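Local structure of acyl-coenzyme A oxidase (Caenorhabditis elegans, 5K3J) at residues E162-Y167 with E203-R208. The protein catalyses the FAD-dependent desaturation of ascaroside-CoA side chains, the first step of peroxisomal beta-oxidation in the making of pheromones, with oxygen as electron acceptor. Numbering follows the deposited sequence.
Sequences ETTAVY and ELIIKR
Ile205 lies against Thr164 and Val166 on one face of a parallel strand pair, and its branched side chain carries most of the apolar contact there. With CG1 beside its own backbone N (chi1 -58°) and chi2 extended, the chain runs back toward Thr164, so that CD1 touches both Thr164 CB and Val166 CG2 at 3.9 Å. The side chain of Val166 meets it through CG2, which also sits 3.9 Å from Ile205 CB, the two side chains crossing at a slant. Cutting Ile205 back to an alanine would probably strip Thr164 CB of its apolar partner and leave Val166 CG2 with CB alone, opening a gap on this face.

The backbone of Ile205 also joins the pairing: its N donates to Ala165 O (2.8 Å), and its O accepts from Tyr167 N (3.1 Å) in a nearly straight bond, 166° at the hydrogen. Ala165 bonds back with its N to Glu203 O (2.7 Å), more bent at 137°, while Glu203 N reaches Thr163 O (2.9 Å). The methyl of Ala165 points to the other face, the one shared with Leu204, whose CD1 comes within 3.7 Å of Ala165 O; Phe216 and Leu176 also meet this methyl.

Tyr167 adds a looser contact, its CB being 4.4 Å from Ile206 CG1. Its CG is anti to N, carrying the ring away from 203-208 to Phe174, and its hydroxyl is hydrogen-bonded to Ala272 O.

Ala165 bonds to Glu203 and Ile205, which flank its partner Leu204, and Ile205 to Ala165 and Tyr167, which flank Val166: the pattern of parallel beta pairing. Strand 164-168 also pairs antiparallel with 173-177, and 197-205 with 210-219, placing the contact inside the mixed sheet of the beta domain characteristic of the acyl-CoA oxidase and dehydrogenase fold.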
loop_
_atom_site.group_PDB
_atom_site.type_symbol
_atom_site.label_atom_id
_atom_site.label_comp_id
_atom_site.label_asym_id
_atom_site.label_seq_id
_atom_site.Cartn_x
_atom_site.Cartn_y
_atom_site.Cartn_z
ATOM N N GLU A 162 25.288 4.098 18.495
ATOM C CA GLU A 162 26.103 3.409 19.494
ATOM C C GLU A 162 27.440 2.904 18.941
ATOM O O GLU A 162 28.272 2.388 19.689
ATOM C CB GLU A 162 25.311 2.243 20.094
ATOM C CG GLU A 162 23.881 2.595 20.498
ATOM C CD GLU A 162 23.097 1.382 20.966
ATOM O OE1 GLU A 162 23.443 0.818 22.025
ATOM O OE2 GLU A 162 22.131 0.993 20.277
ATOM N N THR A 163 27.642 3.043 17.634
ATOM C CA THR A 163 28.905 2.647 17.019
ATOM C C THR A 163 29.956 3.714 17.280
ATOM O O THR A 163 29.796 4.864 16.867
ATOM C CB THR A 163 28.771 2.435 15.500
ATOM O OG1 THR A 163 27.727 1.488 15.236
ATOM C CG2 THR A 163 30.087 1.938 14.917
ATOM N N THR A 164 31.031 3.338 17.966
ATOM C CA THR A 164 32.050 4.299 18.364
ATOM C C THR A 164 33.232 4.358 17.407
ATOM O O THR A 164 33.543 3.387 16.712
ATOM C CB THR A 164 32.600 3.985 19.772
ATOM O OG1 THR A 164 33.391 2.792 19.719
ATOM C CG2 THR A 164 31.468 3.787 20.750
ATOM N N ALA A 165 33.891 5.510 17.391
ATOM C CA ALA A 165 35.133 5.681 16.653
ATOM C C ALA A 165 36.156 6.352 17.560
ATOM O O ALA A 165 36.155 7.575 17.726
ATOM C CB ALA A 165 34.910 6.495 15.404
ATOM N N VAL A 166 37.017 5.534 18.157
ATOM C CA VAL A 166 37.994 5.995 19.134
ATOM C C VAL A 166 39.377 6.159 18.521
ATOM O O VAL A 166 39.930 5.220 17.948
ATOM C CB VAL A 166 38.086 5.020 20.329
ATOM C CG1 VAL A 166 39.376 5.247 21.114
ATOM C CG2 VAL A 166 36.866 5.159 21.228
ATOM N N TYR A 167 39.940 7.352 18.655
ATOM C CA TYR A 167 41.269 7.600 18.126
ATOM C C TYR A 167 42.355 7.206 19.126
ATOM O O TYR A 167 42.357 7.645 20.278
ATOM C CB TYR A 167 41.423 9.066 17.730
ATOM C CG TYR A 167 42.692 9.339 16.959
ATOM C CD1 TYR A 167 43.043 8.550 15.872
ATOM C CD2 TYR A 167 43.537 10.379 17.316
ATOM C CE1 TYR A 167 44.202 8.785 15.164
ATOM C CE2 TYR A 167 44.699 10.624 16.612
ATOM C CZ TYR A 167 45.027 9.823 15.537
ATOM O OH TYR A 167 46.185 10.062 14.831
ATOM N N GLU A 203 30.190 7.543 15.963
ATOM C CA GLU A 203 30.407 8.639 16.894
ATOM C C GLU A 203 31.901 8.844 17.131
ATOM O O GLU A 203 32.612 7.911 17.505
ATOM C CB GLU A 203 29.686 8.359 18.209
ATOM C CG GLU A 203 29.766 9.482 19.218
ATOM C CD GLU A 203 28.903 10.671 18.836
ATOM O OE1 GLU A 203 27.888 10.470 18.135
ATOM O OE2 GLU A 203 29.242 11.807 19.233
ATOM N N LEU A 204 32.376 10.067 16.913
ATOM C CA LEU A 204 33.805 10.358 17.005
ATOM C C LEU A 204 34.234 10.645 18.441
ATOM O O LEU A 204 33.686 11.526 19.103
ATOM C CB LEU A 204 34.170 11.538 16.105
ATOM C CG LEU A 204 35.631 11.981 16.150
ATOM C CD1 LEU A 204 36.580 10.810 15.916
ATOM C CD2 LEU A 204 35.884 13.092 15.138
ATOM N N ILE A 205 35.222 9.890 18.913
ATOM C CA ILE A 205 35.719 10.023 20.279
ATOM C C ILE A 205 37.222 10.301 20.316
ATOM O O ILE A 205 38.020 9.519 19.801
ATOM C CB ILE A 205 35.428 8.754 21.101
ATOM C CG1 ILE A 205 33.927 8.454 21.119
ATOM C CG2 ILE A 205 35.963 8.901 22.516
ATOM C CD1 ILE A 205 33.568 7.154 21.820
ATOM N N ILE A 206 37.602 11.414 20.936
ATOM C CA ILE A 206 39.008 11.791 21.053
ATOM C C ILE A 206 39.375 11.988 22.526
ATOM O O ILE A 206 39.046 13.018 23.122
ATOM C CB ILE A 206 39.305 13.068 20.229
ATOM C CG1 ILE A 206 39.247 12.749 18.733
ATOM C CG2 ILE A 206 40.662 13.659 20.586
ATOM C CD1 ILE A 206 39.119 13.967 17.842
ATOM N N LYS A 207 40.044 10.979 23.092
ATOM C CA LYS A 207 40.392 10.907 24.518
ATOM C C LYS A 207 39.273 11.468 25.393
ATOM O O LYS A 207 39.402 12.545 25.978
ATOM C CB LYS A 207 41.711 11.636 24.789
ATOM C CG LYS A 207 42.860 11.193 23.887
ATOM C CD LYS A 207 43.109 9.689 23.974
ATOM C CE LYS A 207 44.233 9.251 23.041
ATOM N NZ LYS A 207 44.494 7.785 23.130
ATOM N N ARG A 208 38.199 10.689 25.488
ATOM C CA ARG A 208 36.857 11.153 25.849
ATOM C C ARG A 208 36.604 12.618 25.526
ATOM O O ARG A 208 36.669 13.495 26.390
ATOM C CB ARG A 208 36.537 10.899 27.324
ATOM C CG ARG A 208 35.040 10.576 27.547
ATOM C CD ARG A 208 34.123 11.799 27.338
ATOM N NE ARG A 208 32.885 11.493 26.618
ATOM C CZ ARG A 208 31.668 11.576 27.153
ATOM N NH1 ARG A 208 31.521 11.951 28.418
ATOM N NH2 ARG A 208 30.595 11.285 26.427
#